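Local coordinates for putative glycosyltransferase (Mannosyltransferase) involved in glycosylating the PBCV-1 major capsid protein (PDB 2P6W) that probably transfers a sugar from a nucleotide-sugar donor, with a bound manganese ion, during glycosylation of the viral major capsid protein, this chain being the enzyme's N-terminal domain, at residues A[80-94]-A[186-198]. Residues are numbered along the deposited sequence; the frame is centred on the assembly and turned at random.
With MN (manganese (II) ion), chain B.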
loop_
_atom_site.group_PDB
_atom_site.type_symbol
_atom_site.label_atom_id
_atom_site.label_comp_id
_atom_site.label_asym_id
_atom_site.label_seq_id
_atom_site.Cartn_x
_atom_site.Cartn_y
_atom_site.Cartn_z
ATOM N N ASP A 80 1.355 1.329 -3.115
ATOM C CA ASP A 80 1.565 1.130 -4.564
ATOM C C ASP A 80 2.514 2.210 -5.066
ATOM O O ASP A 80 2.555 3.314 -4.511
ATOM C CB ASP A 80 0.259 1.298 -5.349
ATOM C CG ASP A 80 -0.658 0.091 -5.259
ATOM O OD1 ASP A 80 -0.309 -0.897 -4.579
ATOM O OD2 ASP A 80 -1.743 0.150 -5.883
ATOM N N SER A 81 3.251 1.926 -6.132
ATOM C CA SER A 81 4.105 2.959 -6.722
ATOM C C SER A 81 3.306 4.091 -7.378
ATOM O O SER A 81 3.884 5.118 -7.770
ATOM C CB SER A 81 5.086 2.347 -7.734
ATOM O OG SER A 81 4.379 1.605 -8.720
ATOM N N ASP A 82 1.987 3.927 -7.463
ATOM C CA ASP A 82 1.121 4.987 -7.972
ATOM C C ASP A 82 0.451 5.768 -6.808
ATOM O O ASP A 82 -0.515 6.504 -7.003
ATOM C CB ASP A 82 0.114 4.417 -8.954
ATOM C CG ASP A 82 -0.462 3.085 -8.499
ATOM O OD1 ASP A 82 0.052 2.023 -8.932
ATOM O OD2 ASP A 82 -1.421 3.089 -7.709
ATOM N N VAL A 83 1.009 5.624 -5.607
ATOM C CA VAL A 83 0.551 6.398 -4.448
ATOM C C VAL A 83 1.649 7.400 -4.072
ATOM O O VAL A 83 2.831 7.068 -4.118
ATOM C CB VAL A 83 0.244 5.471 -3.232
ATOM C CG1 VAL A 83 -0.007 6.298 -1.991
ATOM C CG2 VAL A 83 -0.970 4.578 -3.519
ATOM N N TYR A 84 1.283 8.629 -3.714
ATOM C CA TYR A 84 2.317 9.548 -3.237
ATOM C C TYR A 84 1.884 10.273 -1.975
ATOM O O TYR A 84 0.738 10.179 -1.554
ATOM C CB TYR A 84 2.714 10.546 -4.319
ATOM C CG TYR A 84 1.605 11.481 -4.741
ATOM C CD1 TYR A 84 1.465 12.742 -4.162
ATOM C CD2 TYR A 84 0.716 11.116 -5.752
ATOM C CE1 TYR A 84 0.452 13.598 -4.558
ATOM C CE2 TYR A 84 -0.306 11.970 -6.167
ATOM C CZ TYR A 84 -0.436 13.217 -5.559
ATOM O OH TYR A 84 -1.436 14.069 -5.968
ATOM N N VAL A 85 2.834 10.968 -1.366
ATOM C CA VAL A 85 2.554 11.747 -0.183
ATOM C C VAL A 85 2.164 13.151 -0.632
ATOM O O VAL A 85 2.921 13.820 -1.343
ATOM C CB VAL A 85 3.782 11.783 0.746
ATOM C CG1 VAL A 85 3.548 12.741 1.888
ATOM C CG2 VAL A 85 4.091 10.369 1.297
ATOM N N ASN A 86 0.977 13.589 -0.227
ATOM C CA ASN A 86 0.511 14.955 -0.492
ATOM C C ASN A 86 1.474 15.993 0.121
ATOM O O ASN A 86 1.602 16.053 1.346
ATOM C CB ASN A 86 -0.882 15.122 0.118
ATOM C CG ASN A 86 -1.436 16.537 -0.018
ATOM O OD1 ASN A 86 -0.888 17.373 -0.741
ATOM N ND2 ASN A 86 -2.524 16.809 0.692
ATOM N N PRO A 87 2.145 16.805 -0.722
ATOM C CA PRO A 87 3.114 17.776 -0.172
ATOM C C PRO A 87 2.538 18.670 0.930
ATOM O O PRO A 87 3.263 19.017 1.877
ATOM C CB PRO A 87 3.522 18.604 -1.395
ATOM C CG PRO A 87 3.304 17.697 -2.554
ATOM C CD PRO A 87 2.096 16.857 -2.194
ATOM N N LYS A 88 1.257 19.022 0.824
ATOM C CA LYS A 88 0.622 19.917 1.806
ATOM C C LYS A 88 0.637 19.299 3.208
ATOM O O LYS A 88 0.645 20.025 4.220
ATOM C CB LYS A 88 -0.822 20.272 1.396
ATOM C CG LYS A 88 -1.562 21.132 2.437
ATOM C CD LYS A 88 -3.073 21.128 2.227
ATOM C CE LYS A 88 -3.812 21.792 3.393
ATOM N NZ LYS A 88 -3.572 21.110 4.704
ATOM N N ASN A 89 0.674 17.967 3.260
ATOM C CA ASN A 89 0.598 17.237 4.520
ATOM C C ASN A 89 1.836 16.425 4.912
ATOM O O ASN A 89 1.806 15.654 5.873
ATOM C CB ASN A 89 -0.654 16.361 4.555
ATOM C CG ASN A 89 -1.885 17.148 4.912
ATOM O OD1 ASN A 89 -2.974 16.898 4.401
ATOM N ND2 ASN A 89 -1.706 18.150 5.763
ATOM N N LYS A 90 2.935 16.626 4.193
ATOM C CA LYS A 90 4.143 15.834 4.413
ATOM C C LYS A 90 4.757 16.010 5.808
ATOM O O LYS A 90 5.476 15.127 6.281
ATOM C CB LYS A 90 5.183 16.121 3.317
ATOM C CG LYS A 90 5.870 17.464 3.494
ATOM C CD LYS A 90 7.024 17.651 2.498
ATOM C CE LYS A 90 7.839 18.869 2.903
ATOM N NZ LYS A 90 8.825 19.243 1.854
ATOM N N ASN A 91 4.469 17.131 6.475
ATOM C CA ASN A 91 4.995 17.341 7.825
ATOM C C ASN A 91 4.118 16.745 8.930
ATOM O O ASN A 91 4.382 16.943 10.122
ATOM C CB ASN A 91 5.291 18.829 8.088
ATOM C CG ASN A 91 6.364 19.377 7.170
ATOM O OD1 ASN A 91 6.155 20.379 6.481
ATOM N ND2 ASN A 91 7.519 18.714 7.146
ATOM N N LYS A 92 3.095 15.988 8.540
ATOM C CA LYS A 92 2.204 15.378 9.522
ATOM C C LYS A 92 2.417 13.872 9.583
ATOM O O LYS A 92 2.425 13.211 8.533
ATOM C CB LYS A 92 0.747 15.681 9.191
ATOM C CG LYS A 92 0.381 17.163 9.279
ATOM C CD LYS A 92 -1.025 17.377 8.785
ATOM C CE LYS A 92 -1.461 18.839 8.895
ATOM N NZ LYS A 92 -2.818 19.028 8.279
ATOM N N PRO A 93 2.579 13.318 10.804
ATOM C CA PRO A 93 2.882 11.892 10.928
ATOM C C PRO A 93 1.657 11.041 10.657
ATOM O O PRO A 93 0.524 11.522 10.756
ATOM C CB PRO A 93 3.310 11.745 12.383
ATOM C CG PRO A 93 2.515 12.809 13.103
ATOM C CD PRO A 93 2.468 13.971 12.125
ATOM N N ILE A 94 1.897 9.771 10.345
ATOM C CA ILE A 94 0.830 8.846 9.994
ATOM C C ILE A 94 -0.185 8.739 11.124
ATOM O O ILE A 94 -1.385 8.597 10.891
ATOM C CB ILE A 94 1.420 7.454 9.684
ATOM C CG1 ILE A 94 2.109 7.457 8.307
ATOM C CG2 ILE A 94 0.337 6.372 9.790
ATOM C CD1 ILE A 94 3.015 6.235 8.068
ATOM N N GLU A 186 -12.314 15.986 -4.201
ATOM C CA GLU A 186 -12.543 17.000 -3.169
ATOM C C GLU A 186 -11.709 16.786 -1.901
ATOM O O GLU A 186 -11.551 17.711 -1.092
ATOM C CB GLU A 186 -14.042 17.058 -2.804
ATOM C CG GLU A 186 -14.591 15.877 -1.956
ATOM C CD GLU A 186 -15.036 14.639 -2.760
ATOM O OE1 GLU A 186 -14.653 14.511 -3.938
ATOM O OE2 GLU A 186 -15.751 13.770 -2.192
ATOM N N HIS A 187 -11.193 15.567 -1.726
ATOM C CA HIS A 187 -10.451 15.211 -0.523
ATOM C C HIS A 187 -8.949 15.229 -0.764
ATOM O O HIS A 187 -8.171 15.190 0.199
ATOM C CB HIS A 187 -10.846 13.818 -0.015
ATOM C CG HIS A 187 -12.243 13.728 0.520
ATOM N ND1 HIS A 187 -12.575 14.084 1.811
ATOM C CD2 HIS A 187 -13.388 13.278 -0.050
ATOM C CE1 HIS A 187 -13.866 13.876 2.005
ATOM N NE2 HIS A 187 -14.381 13.382 0.892
ATOM N N VAL A 188 -8.536 15.253 -2.031
ATOM C CA VAL A 188 -7.110 15.181 -2.391
ATOM C C VAL A 188 -6.276 16.228 -1.653
ATOM O O VAL A 188 -5.227 15.908 -1.096
ATOM C CB VAL A 188 -6.876 15.306 -3.918
ATOM C CG1 VAL A 188 -5.381 15.476 -4.216
ATOM C CG2 VAL A 188 -7.416 14.073 -4.648
ATOM N N LYS A 189 -6.772 17.463 -1.626
ATOM C CA LYS A 189 -6.108 18.579 -0.939
ATOM C C LYS A 189 -5.698 18.277 0.509
ATOM O O LYS A 189 -4.647 18.740 0.968
ATOM C CB LYS A 189 -7.007 19.837 -0.989
ATOM C CG LYS A 189 -8.287 19.763 -0.127
ATOM C CD LYS A 189 -9.216 20.978 -0.311
ATOM C CE LYS A 189 -10.363 20.944 0.685
ATOM N NZ LYS A 189 -11.456 21.912 0.348
ATOM N N ASP A 190 -6.532 17.523 1.223
ATOM C CA ASP A 190 -6.345 17.298 2.653
ATOM C C ASP A 190 -5.836 15.901 2.969
ATOM O O ASP A 190 -5.701 15.541 4.140
ATOM C CB ASP A 190 -7.654 17.555 3.405
ATOM C CG ASP A 190 -8.015 19.033 3.466
ATOM O OD1 ASP A 190 -7.098 19.892 3.436
ATOM O OD2 ASP A 190 -9.223 19.323 3.543
ATOM N N ALA A 191 -5.561 15.111 1.927
ATOM C CA ALA A 191 -5.132 13.727 2.138
ATOM C C ALA A 191 -3.683 13.661 2.615
ATOM O O ALA A 191 -2.938 14.628 2.475
ATOM C CB ALA A 191 -5.296 12.927 0.842
ATOM N N LEU A 192 -3.292 12.520 3.174
ATOM C CA LEU A 192 -1.884 12.219 3.366
ATOM C C LEU A 192 -1.404 11.418 2.155
ATOM O O LEU A 192 -0.454 11.823 1.489
ATOM C CB LEU A 192 -1.653 11.410 4.639
ATOM C CG LEU A 192 -0.194 10.980 4.856
ATOM C CD1 LEU A 192 0.749 12.204 4.942
ATOM C CD2 LEU A 192 -0.127 10.103 6.140
ATOM N N PHE A 193 -2.059 10.278 1.893
ATOM C CA PHE A 193 -1.698 9.414 0.748
ATOM C C PHE A 193 -2.699 9.551 -0.398
ATOM O O PHE A 193 -3.889 9.290 -0.233
ATOM C CB PHE A 193 -1.605 7.942 1.194
ATOM C CG PHE A 193 -0.546 7.703 2.237
ATOM C CD1 PHE A 193 0.737 8.212 2.063
ATOM C CD2 PHE A 193 -0.832 6.979 3.396
ATOM C CE1 PHE A 193 1.738 8.003 3.021
ATOM C CE2 PHE A 193 0.147 6.764 4.342
ATOM C CZ PHE A 193 1.439 7.285 4.159
ATOM N N VAL A 194 -2.195 9.981 -1.554
ATOM C CA VAL A 194 -3.025 10.219 -2.717
ATOM C C VAL A 194 -2.774 9.077 -3.710
ATOM O O VAL A 194 -1.631 8.762 -4.030
ATOM C CB VAL A 194 -2.697 11.579 -3.367
ATOM C CG1 VAL A 194 -3.543 11.787 -4.620
ATOM C CG2 VAL A 194 -2.919 12.722 -2.370
ATOM N N HIS A 195 -3.833 8.454 -4.211
ATOM C CA HIS A 195 -3.669 7.217 -4.956
ATOM C C HIS A 195 -4.122 7.397 -6.415
ATOM O O HIS A 195 -5.291 7.622 -6.678
ATOM C CB HIS A 195 -4.440 6.100 -4.244
ATOM C CG HIS A 195 -4.329 4.754 -4.892
ATOM N ND1 HIS A 195 -5.015 3.649 -4.421
ATOM C CD2 HIS A 195 -3.609 4.325 -5.961
ATOM C CE1 HIS A 195 -4.720 2.600 -5.175
ATOM N NE2 HIS A 195 -3.876 2.984 -6.120
ATOM N N MET A 196 -3.172 7.371 -7.343
ATOM C CA MET A 196 -3.494 7.511 -8.771
ATOM C C MET A 196 -3.978 6.184 -9.358
ATOM O O MET A 196 -3.369 5.627 -10.273
ATOM C CB MET A 196 -2.271 8.040 -9.537
ATOM C CG MET A 196 -1.737 9.387 -9.045
ATOM S SD MET A 196 -0.248 9.866 -9.976
ATOM C CE MET A 196 0.890 8.572 -9.470
ATOM N N CYS A 197 -5.105 5.705 -8.850
ATOM C CA CYS A 197 -5.585 4.366 -9.152
ATOM C C CYS A 197 -6.236 4.282 -10.530
ATOM O O CYS A 197 -7.013 5.162 -10.903
ATOM C CB CYS A 197 -6.583 3.970 -8.072
ATOM S SG CYS A 197 -7.113 2.267 -8.109
ATOM N N GLY A 198 -5.881 3.245 -11.294
ATOM C CA GLY A 198 -6.586 2.913 -12.538
ATOM C C GLY A 198 -6.199 3.716 -13.761
ATOM O O GLY A 198 -6.777 3.525 -14.843
HETATM MN MN MN B . -2.636 1.453 -7.344
#
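The DxD motif of this GT-A-type domain, D80 and D82, meets H195 at the manganese ion, where the antiparallel pair of strands 83-85 and 193-195 begins, part of a small three-stranded sheet completed by 179-180. D80 OD2 and D82 OD2 each bind manganese at 2.1 Å, and H195 NE2 does so at 2.3 Å. The D82 carboxylate lies beside the imidazole, nearly coplanar with it (17°), whereas that of D80 stands almost perpendicular to the ring (87°). With CG anti to the backbone N (chi1 -179°), the H195 ring stands out from the V83 face of the strand and presents NE2 to the metal; V83 CG2 packs over one ring face, and N178 OD1 accepts a hydrogen bond at ND1. D80 OD1 accepts a hydrogen bond from W78 NE1 and forms a salt bridge with R59.

Behind the metal, Y84 and V194 exchange two backbone hydrogen bonds, and M196 N donates to D82 O (2.8 Å). On the face carrying Y84 and V194, V194 CB sits 3.8 Å from the centroid of the Y84 ring in a CH-pi contact, while M196 CG reaches the ring edge. On the other face, V85 CG2 meets the F193 ring edge in plane, 3.8 Å from CE1.

N86 closes the far end: its ND2 donates to A191 O (2.8 Å) and K189 O (2.9 Å), both near the amide plane, and OD1 accepts from K88 N in an Asx turn. Three bonds thus fix the buried amide's rotation, while the strand pair brings D80, D82 and H195 to one cation, which three further atoms also bind and whose charge, with that of R59, probably offsets the two carboxylates.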